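Local coordinates for GphF Dehydratase 1 (Archangium violaceum, PDB 6MBF), which acts as a dehydratase domain of the gephyronic acid polyketide synthase and probably also rearranges the double bond it forms, as an enoyl-isomerase, at residues E188-S193 / G238-R243; Y196-A201 / I232-R237; G181-Q186 / D204-C209. One frame throughout, in Å; residues are numbered along the deposited sequence. Where two conformers were deposited one is given.

Contact 1. Residues E188-S193 / G238-R243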
loop_
_atom_site.group_PDB
_atom_site.type_symbol
_atom_site.label_atom_id
_atom_site.label_comp_id
_atom_site.label_asym_id
_atom_site.label_seq_id
_atom_site.Cartn_x
_atom_site.Cartn_y
_atom_site.Cartn_z
ATOM N N GLU A 188 15.982 -2.904 -8.649
ATOM C CA GLU A 188 16.028 -1.513 -8.214
ATOM C C GLU A 188 15.245 -1.314 -6.927
ATOM O O GLU A 188 15.620 -0.495 -6.082
ATOM C CB GLU A 188 15.470 -0.597 -9.304
ATOM C CG GLU A 188 16.145 -0.729 -10.664
ATOM C CD GLU A 188 15.637 0.298 -11.668
ATOM O OE1 GLU A 188 16.203 0.372 -12.780
ATOM O OE2 GLU A 188 14.677 1.034 -11.345
ATOM N N GLU A 189 14.147 -2.053 -6.762
ATOM C CA GLU A 189 13.298 -1.826 -5.598
ATOM C C GLU A 189 14.011 -2.224 -4.310
ATOM O O GLU A 189 13.849 -1.565 -3.274
ATOM C CB GLU A 189 11.971 -2.568 -5.774
ATOM C CG GLU A 189 10.932 -1.794 -6.618
ATOM C CD GLU A 189 11.263 -1.737 -8.117
ATOM O OE1 GLU A 189 10.855 -0.765 -8.789
ATOM O OE2 GLU A 189 11.916 -2.669 -8.620
ATOM N N ALA A 190 14.837 -3.275 -4.358
ATOM C CA ALA A 190 15.634 -3.637 -3.192
ATOM C C ALA A 190 16.734 -2.622 -2.911
ATOM O O ALA A 190 17.237 -2.570 -1.787
ATOM C CB ALA A 190 16.253 -5.024 -3.370
ATOM N N GLN A 191 17.118 -1.822 -3.902
ATOM C CA GLN A 191 18.156 -0.818 -3.702
ATOM C C GLN A 191 17.628 0.464 -3.074
ATOM O O GLN A 191 18.428 1.343 -2.729
ATOM C CB GLN A 191 18.830 -0.496 -5.041
ATOM C CG GLN A 191 19.471 -1.700 -5.707
ATOM C CD GLN A 191 20.298 -2.511 -4.733
ATOM O OE1 GLN A 191 20.020 -3.687 -4.489
ATOM N NE2 GLN A 191 21.320 -1.883 -4.160
ATOM N N GLU A 192 16.312 0.589 -2.912
ATOM C CA GLU A 192 15.668 1.822 -2.481
ATOM C C GLU A 192 15.180 1.760 -1.038
ATOM O O GLU A 192 14.228 2.463 -0.684
ATOM C CB GLU A 192 14.500 2.150 -3.408
ATOM C CG GLU A 192 14.905 2.352 -4.842
ATOM C CD GLU A 192 13.727 2.319 -5.807
ATOM O OE1 GLU A 192 12.639 1.817 -5.443
ATOM O OE2 GLU A 192 13.902 2.792 -6.945
ATOM N N SER A 193 15.821 0.947 -0.191
ATOM C CA SER A 193 15.346 0.796 1.183
ATOM C C SER A 193 15.497 2.081 1.986
ATOM O O SER A 193 14.716 2.324 2.914
ATOM C CB SER A 193 16.078 -0.354 1.884
ATOM O OG SER A 193 17.419 -0.004 2.188
ATOM N N GLY A 238 12.589 0.751 6.362
ATOM C CA GLY A 238 13.520 0.291 5.348
ATOM C C GLY A 238 13.649 -1.210 5.198
ATOM O O GLY A 238 14.702 -1.695 4.776
ATOM N N VAL A 239 12.601 -1.959 5.517
ATOM C CA VAL A 239 12.643 -3.417 5.435
ATOM C C VAL A 239 12.529 -3.854 3.980
ATOM O O VAL A 239 11.754 -3.280 3.207
ATOM C CB VAL A 239 11.517 -4.015 6.300
ATOM C CG1 VAL A 239 11.423 -5.517 6.091
ATOM C CG2 VAL A 239 11.757 -3.694 7.774
ATOM N N ARG A 240 13.316 -4.870 3.585
ATOM C CA ARG A 240 13.336 -5.358 2.212
ATOM C C ARG A 240 12.761 -6.757 2.061
ATOM O O ARG A 240 12.586 -7.217 0.926
ATOM C CB ARG A 240 14.773 -5.370 1.654
ATOM C CG ARG A 240 15.581 -4.104 1.933
ATOM C CD ARG A 240 16.887 -4.101 1.134
ATOM N NE ARG A 240 17.768 -5.210 1.487
ATOM C CZ ARG A 240 18.869 -5.521 0.811
ATOM N NH1 ARG A 240 19.209 -4.810 -0.258
ATOM N NH2 ARG A 240 19.624 -6.545 1.196
ATOM N N GLU A 241 12.458 -7.436 3.164
ATOM C CA GLU A 241 12.155 -8.859 3.126
ATOM C C GLU A 241 11.391 -9.208 4.390
ATOM O O GLU A 241 11.832 -8.858 5.493
ATOM C CB GLU A 241 13.441 -9.689 3.015
ATOM C CG GLU A 241 13.206 -11.185 2.859
ATOM C CD GLU A 241 14.495 -11.962 2.636
ATOM O OE1 GLU A 241 15.590 -11.370 2.772
ATOM O OE2 GLU A 241 14.409 -13.171 2.340
ATOM N N VAL A 242 10.236 -9.869 4.237
ATOM C CA VAL A 242 9.422 -10.272 5.377
ATOM C C VAL A 242 8.793 -11.630 5.111
ATOM O O VAL A 242 8.693 -12.091 3.969
ATOM C CB VAL A 242 8.283 -9.273 5.716
ATOM C CG1 VAL A 242 8.831 -7.908 6.144
ATOM C CG2 VAL A 242 7.327 -9.140 4.542
ATOM N N ARG A 243 8.371 -12.268 6.190
ATOM C CA ARG A 243 7.344 -13.291 6.132
ATOM C C ARG A 243 6.057 -12.665 6.643
ATOM O O ARG A 243 6.062 -11.945 7.645
ATOM C CB ARG A 243 7.723 -14.519 6.961
ATOM C CG ARG A 243 8.932 -15.268 6.406
ATOM C CD ARG A 243 9.073 -16.612 7.116
ATOM N NE ARG A 243 10.181 -17.405 6.584
ATOM C CZ ARG A 243 11.430 -17.357 7.040
ATOM N NH1 ARG A 243 11.757 -16.552 8.045
ATOM N NH2 ARG A 243 12.363 -18.117 6.482
#
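R240 reaches across to the carbonyl of A190 and touches it in two ways. Its NH1 donates a weak hydrogen bond to A190 O, 3.4 Å long but nearly straight (164°), with the oxygen at the edge of the guanidinium and in its plane. Lower on the same side chain, the CD methylene of R240 merely packs close to A190 O, at 3.3 Å. The bend at chi3 (-62°) turns the end of the chain so that both approaches are possible. Q191 OE1 also lies near the guanidinium plane, 4.5 Å from R240 NH1, too far for a hydrogen bond.

Nearer the backbone of R240, S193 CB packs against R240 CG at 3.8 Å, and it also lies 3.5 Å from G238 O. The backbones meet where S193 O approaches G238 CA to 3.4 Å. G238 has a positive phi (67°), and a beta carbon there would sit tightly against that oxygen, so a residue without a side chain suits the turn.

In the double-hotdog fold of polyketide synthase dehydratases, this is where the chain leaving the short helix 187-190 passes the turn that enters strand 241-248. The short, weakly bonded helix that carries A190 is tied by E188 and E189, both in salt bridges with R165. On the other segment, backbone hydrogen bonds join R240 to L185 and G238 to E197. E192 OE1 is hydrogen-bonded to H199 NE2. Crystal neighbours also touch Q191, S193 and R240, and the pose of the arginine may partly reflect the lattice.

Contact 2. Residues Y196-A201 / I232-R237; sequences YELHPA and IELRAR
E197 and R237 bring their alpha carbons to 4.9 Å, and R237 CA points a CH...O contact of 3.5 Å at E197 O. Within these residues the backbones are linked by a water that donates to both E197 O and A236 O; the direct backbone bond to E197 comes from G238, one residue on. This is a junction within the double-hotdog fold, where the lead-in to helix 200-214 meets the end of strand 224-234, the strand that pairs with strand 73-81.

Among the side chains the polar contact is a salt bridge. E197 and R237 lie side by side, and NH2 of R237 meets the syn side of E197 OE2 at 2.8 Å, out of the carboxylate plane and tilted from the guanidinium plane. The single bond is bent (130°), consistent with planes that stand 66° apart. A bend at chi2 (-66°) brings the E197 carboxylate there, and its OE1 takes a salt bridge from R64 and a second water, which NH2 of R237 holds weakly. With a leucine in place of R237, E197 OE2 loses its guanidinium partner, and the carboxylate would probably be freer to turn, held mainly through OE1. L234 CD2 packs on E197 CB at 3.8 Å and on L198 CB. The segment then enters the helix through H199, whose ND1 accepts from A201 N at 3.0 Å as the N-cap.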
loop_
_atom_site.group_PDB
_atom_site.type_symbol
_atom_site.label_atom_id
_atom_site.label_comp_id
_atom_site.label_asym_id
_atom_site.label_seq_id
_atom_site.Cartn_x
_atom_site.Cartn_y
_atom_site.Cartn_z
ATOM N N TYR A 196 12.050 4.794 1.473
ATOM C CA TYR A 196 10.673 4.619 1.912
ATOM C C TYR A 196 10.630 4.169 3.365
ATOM O O TYR A 196 11.535 3.481 3.851
ATOM C CB TYR A 196 9.934 3.567 1.062
ATOM C CG TYR A 196 9.764 3.928 -0.394
ATOM C CD1 TYR A 196 8.763 4.800 -0.807
ATOM C CD2 TYR A 196 10.602 3.387 -1.361
ATOM C CE1 TYR A 196 8.605 5.129 -2.162
ATOM C CE2 TYR A 196 10.453 3.700 -2.702
ATOM C CZ TYR A 196 9.454 4.571 -3.101
ATOM O OH TYR A 196 9.306 4.886 -4.436
ATOM N N GLU A 197 9.547 4.520 4.057
ATOM C CA GLU A 197 9.326 3.910 5.358
ATOM C C GLU A 197 9.050 2.422 5.198
ATOM O O GLU A 197 9.713 1.586 5.822
ATOM C CB GLU A 197 8.185 4.611 6.091
ATOM C CG GLU A 197 8.280 6.146 6.050
ATOM C CD GLU A 197 9.496 6.690 6.809
ATOM O OE1 GLU A 197 9.830 7.883 6.644
ATOM O OE2 GLU A 197 10.130 5.930 7.558
ATOM N N LEU A 198 8.085 2.075 4.347
ATOM C CA LEU A 198 7.836 0.689 3.951
ATOM C C LEU A 198 7.614 0.685 2.448
ATOM O O LEU A 198 6.632 1.260 1.964
ATOM C CB LEU A 198 6.627 0.112 4.680
ATOM C CG LEU A 198 6.341 -1.354 4.370
ATOM C CD1 LEU A 198 7.500 -2.239 4.818
ATOM C CD2 LEU A 198 5.062 -1.778 5.033
ATOM N N HIS A 199 8.521 0.053 1.706
ATOM C CA HIS A 199 8.461 0.137 0.257
ATOM C C HIS A 199 7.075 -0.271 -0.248
ATOM O O HIS A 199 6.581 -1.350 0.110
ATOM C CB HIS A 199 9.535 -0.744 -0.386
ATOM C CG HIS A 199 9.871 -0.333 -1.783
ATOM N ND1 HIS A 199 8.921 -0.248 -2.778
ATOM C CD2 HIS A 199 11.044 0.040 -2.348
ATOM C CE1 HIS A 199 9.494 0.163 -3.895
ATOM N NE2 HIS A 199 10.781 0.350 -3.660
ATOM N N PRO A 200 6.407 0.572 -1.037
ATOM C CA PRO A 200 5.107 0.171 -1.607
ATOM C C PRO A 200 5.136 -1.180 -2.292
ATOM O O PRO A 200 4.151 -1.922 -2.205
ATOM C CB PRO A 200 4.804 1.306 -2.594
ATOM C CG PRO A 200 5.482 2.506 -1.977
ATOM C CD PRO A 200 6.740 1.975 -1.346
ATOM N N ALA A 201 6.242 -1.524 -2.960
ATOM C CA ALA A 201 6.319 -2.818 -3.634
ATOM C C ALA A 201 6.234 -3.963 -2.637
ATOM O O ALA A 201 5.644 -5.011 -2.929
ATOM C CB ALA A 201 7.611 -2.923 -4.445
ATOM N N ILE A 232 -2.763 0.646 10.136
ATOM C CA ILE A 232 -1.469 0.058 9.819
ATOM C C ILE A 232 -0.445 0.644 10.783
ATOM O O ILE A 232 -0.439 1.854 11.026
ATOM C CB ILE A 232 -1.053 0.281 8.349
ATOM C CG1 ILE A 232 0.336 -0.313 8.103
ATOM C CG2 ILE A 232 -1.063 1.755 7.984
ATOM C CD1 ILE A 232 0.730 -0.399 6.626
ATOM N N GLU A 233 0.379 -0.217 11.371
ATOM C CA GLU A 233 1.431 0.217 12.278
ATOM C C GLU A 233 2.767 -0.329 11.801
ATOM O O GLU A 233 2.874 -1.510 11.469
ATOM C CB GLU A 233 1.146 -0.240 13.702
ATOM C CG GLU A 233 2.162 0.254 14.696
ATOM C CD GLU A 233 1.690 0.057 16.109
ATOM O OE1 GLU A 233 0.840 -0.835 16.329
ATOM O OE2 GLU A 233 2.154 0.806 16.993
ATOM N N LEU A 234 3.778 0.530 11.752
ATOM C CA LEU A 234 5.108 0.154 11.282
ATOM C C LEU A 234 6.113 0.300 12.416
ATOM O O LEU A 234 6.216 1.373 13.023
ATOM C CB LEU A 234 5.535 1.022 10.098
ATOM C CG LEU A 234 6.882 0.705 9.451
ATOM C CD1 LEU A 234 6.880 -0.670 8.774
ATOM C CD2 LEU A 234 7.251 1.784 8.444
ATOM N N ARG A 235 6.860 -0.772 12.691
ATOM C CA ARG A 235 7.813 -0.794 13.794
ATOM C C ARG A 235 9.266 -0.762 13.361
ATOM O O ARG A 235 10.139 -0.574 14.214
ATOM C CB ARG A 235 7.611 -2.042 14.664
ATOM C CG ARG A 235 6.185 -2.309 15.059
ATOM C CD ARG A 235 6.133 -3.345 16.166
ATOM N NE ARG A 235 4.811 -3.412 16.775
ATOM C CZ ARG A 235 4.587 -3.819 18.018
ATOM N NH1 ARG A 235 5.605 -4.187 18.784
ATOM N NH2 ARG A 235 3.351 -3.850 18.497
ATOM N N ALA A 236 9.558 -1.007 12.089
ATOM C CA ALA A 236 10.918 -0.923 11.575
ATOM C C ALA A 236 10.868 -0.315 10.183
ATOM O O ALA A 236 9.982 -0.649 9.392
ATOM C CB ALA A 236 11.589 -2.301 11.532
ATOM N N ARG A 237 11.802 0.588 9.894
ATOM C CA ARG A 237 11.858 1.271 8.610
ATOM C C ARG A 237 12.816 0.552 7.659
ATOM O O ARG A 237 13.727 -0.163 8.079
ATOM C CB ARG A 237 12.310 2.721 8.784
ATOM C CG ARG A 237 11.960 3.343 10.124
ATOM C CD ARG A 237 10.592 3.993 10.135
ATOM N NE ARG A 237 10.472 4.940 11.245
ATOM C CZ ARG A 237 10.786 6.232 11.163
ATOM N NH1 ARG A 237 10.651 7.026 12.219
ATOM N NH2 ARG A 237 11.228 6.733 10.017
HETATM O O HOH W 1 9.985 -1.070 6.692
HETATM O O HOH W 2 11.915 8.915 7.987
#

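Contact 3. Residues G181-Q186 / D204-C209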
loop_
_atom_site.group_PDB
_atom_site.type_symbol
_atom_site.label_atom_id
_atom_site.label_comp_id
_atom_site.label_asym_id
_atom_site.label_seq_id
_atom_site.Cartn_x
_atom_site.Cartn_y
_atom_site.Cartn_z
ATOM N N GLY A 181 3.254 -15.981 3.653
ATOM C CA GLY A 181 3.989 -15.694 2.443
ATOM C C GLY A 181 5.366 -15.181 2.802
ATOM O O GLY A 181 5.575 -14.613 3.876
ATOM N N HIS A 182 6.311 -15.419 1.908
ATOM C CA HIS A 182 7.655 -14.869 1.992
ATOM C C HIS A 182 7.801 -13.895 0.829
ATOM O O HIS A 182 7.664 -14.299 -0.331
ATOM C CB HIS A 182 8.694 -15.992 1.923
ATOM C CG HIS A 182 10.109 -15.512 1.842
ATOM N ND1 HIS A 182 11.105 -16.239 1.226
ATOM C CD2 HIS A 182 10.696 -14.380 2.298
ATOM C CE1 HIS A 182 12.246 -15.579 1.312
ATOM N NE2 HIS A 182 12.026 -14.450 1.963
ATOM N N VAL A 183 8.021 -12.613 1.137
ATOM C CA VAL A 183 8.160 -11.580 0.119
ATOM C C VAL A 183 9.539 -10.956 0.252
ATOM O O VAL A 183 10.040 -10.740 1.363
ATOM C CB VAL A 183 7.057 -10.488 0.169
ATOM C CG1 VAL A 183 5.684 -11.079 0.363
ATOM C CG2 VAL A 183 7.349 -9.418 1.177
ATOM N N CYS A 184 10.154 -10.674 -0.890
ATOM C CA CYS A 184 11.513 -10.160 -0.912
ATOM C C CYS A 184 11.666 -9.223 -2.096
ATOM O O CYS A 184 11.317 -9.580 -3.226
ATOM C CB CYS A 184 12.518 -11.309 -0.994
ATOM S SG CYS A 184 14.219 -10.806 -0.751
ATOM N N LEU A 185 12.169 -8.022 -1.832
ATOM C CA LEU A 185 12.439 -7.092 -2.915
ATOM C C LEU A 185 13.680 -7.518 -3.679
ATOM O O LEU A 185 14.574 -8.176 -3.143
ATOM C CB LEU A 185 12.629 -5.680 -2.383
ATOM C CG LEU A 185 11.424 -5.078 -1.660
ATOM C CD1 LEU A 185 11.791 -3.734 -1.112
ATOM C CD2 LEU A 185 10.208 -4.987 -2.579
ATOM N N GLN A 186 13.727 -7.154 -4.955
ATOM C CA GLN A 186 14.907 -7.400 -5.770
ATOM C C GLN A 186 15.112 -6.208 -6.692
ATOM O O GLN A 186 14.350 -5.232 -6.667
ATOM C CB GLN A 186 14.791 -8.708 -6.571
ATOM C CG GLN A 186 14.771 -9.994 -5.743
ATOM C CD GLN A 186 16.054 -10.215 -4.949
ATOM O OE1 GLN A 186 17.123 -9.740 -5.331
ATOM N NE2 GLN A 186 15.948 -10.943 -3.844
ATOM N N ASP A 204 2.554 -4.027 -1.214
ATOM C CA ASP A 204 1.707 -4.561 -2.282
ATOM C C ASP A 204 1.872 -6.069 -2.427
ATOM O O ASP A 204 0.886 -6.782 -2.647
ATOM C CB ASP A 204 2.014 -3.878 -3.614
ATOM C CG ASP A 204 1.308 -4.552 -4.776
ATOM O OD1 ASP A 204 0.083 -4.357 -4.926
ATOM O OD2 ASP A 204 1.985 -5.287 -5.527
ATOM N N ALA A 205 3.106 -6.572 -2.324
ATOM C CA ALA A 205 3.318 -8.016 -2.393
ATOM C C ALA A 205 2.562 -8.742 -1.279
ATOM O O ALA A 205 1.967 -9.801 -1.509
ATOM C CB ALA A 205 4.815 -8.328 -2.327
ATOM N N CYS A 206 2.543 -8.171 -0.072
ATOM C CA CYS A 206 1.773 -8.772 1.013
ATOM C C CYS A 206 0.281 -8.766 0.698
ATOM O O CYS A 206 -0.416 -9.757 0.935
ATOM C CB CYS A 206 2.051 -8.040 2.329
ATOM S SG CYS A 206 3.770 -8.167 2.904
ATOM N N PHE A 207 -0.227 -7.659 0.157
ATOM C CA PHE A 207 -1.638 -7.624 -0.207
ATOM C C PHE A 207 -1.933 -8.595 -1.344
ATOM O O PHE A 207 -3.012 -9.198 -1.377
ATOM C CB PHE A 207 -2.058 -6.198 -0.579
ATOM C CG PHE A 207 -2.067 -5.219 0.586
ATOM C CD1 PHE A 207 -1.737 -5.616 1.882
ATOM C CD2 PHE A 207 -2.397 -3.890 0.367
ATOM C CE1 PHE A 207 -1.749 -4.688 2.949
ATOM C CE2 PHE A 207 -2.411 -2.970 1.415
ATOM C CZ PHE A 207 -2.089 -3.363 2.699
ATOM N N GLN A 208 -0.973 -8.801 -2.256
ATOM C CA GLN A 208 -1.189 -9.766 -3.332
ATOM C C GLN A 208 -1.274 -11.202 -2.808
ATOM O O GLN A 208 -1.906 -12.053 -3.447
ATOM C CB GLN A 208 -0.092 -9.634 -4.394
ATOM C CG GLN A 208 -0.222 -8.391 -5.292
ATOM C CD GLN A 208 0.496 -8.586 -6.599
ATOM O OE1 GLN A 208 0.286 -9.595 -7.280
ATOM N NE2 GLN A 208 1.369 -7.643 -6.957
ATOM N N CYS A 209 -0.651 -11.497 -1.659
ATOM C CA CYS A 209 -0.876 -12.783 -1.004
ATOM C C CYS A 209 -2.352 -12.975 -0.671
ATOM O O CYS A 209 -2.886 -14.087 -0.796
ATOM C CB CYS A 209 -0.027 -12.897 0.263
ATOM S SG CYS A 209 1.759 -12.988 -0.015
#
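This is apolar packing of a strand on a buried helix: V183, on strand 178-184, turns its side chain onto helix 200-214. The short segments run nearly antiparallel, their directions 155° apart and their axes 8.8 Å from one another.

V183 divides its two methyls between neighbours. CG1 lies 3.9 Å from A205 CB and also faces C209 SG, while CG2 meets C206 SG at 4.2 Å. With CG1 anti to the carbonyl carbon (chi1 -44°), the branch straddles the surface formed by these three helix residues. Two residues before V183, on the same side of the strand, G181 CA sits 4.3 Å from C209 SG; a beta carbon at that glycine would run into the sulfur, so the close approach depends on its absence.

On another side of the helix, Q208 NE2 bonds D204 OD2 at 2.8 Å, nearly straight and in the amide plane. Y162 meets the other carboxylate oxygen of D204, and Y154 meets Q208 OE1, so both side chains are held. An antiparallel sheet wrapped round a central helix is the hotdog fold, and D204 and Q208 on this helix are consistent with the D-x-x-x-Q pattern of polyketide synthase dehydratases.

In the fold
Contact 1 lies at the surface, whereas contacts 2 and 3 are buried, and the chemistry differs: a weak, lone arginine-to-carbonyl bond outside, a salt bridge and two waters in contact 2, one of them between backbone carbonyls, and apolar carbons and cysteine sulfurs in contact 3. Helix 200-214 is shared by contacts 2 and 3: contact 2 holds the lead-in to the helix and contact 3 packs on residues further along it. Contacts 1 and 3 meet through neighbouring strands 178-184 and 241-248, where E241 OE2 bonds H182 NE2. Contact 1 also touches contact 2, with E189 packing on A201, while L185 of contact 3 packs on both H199 and A201.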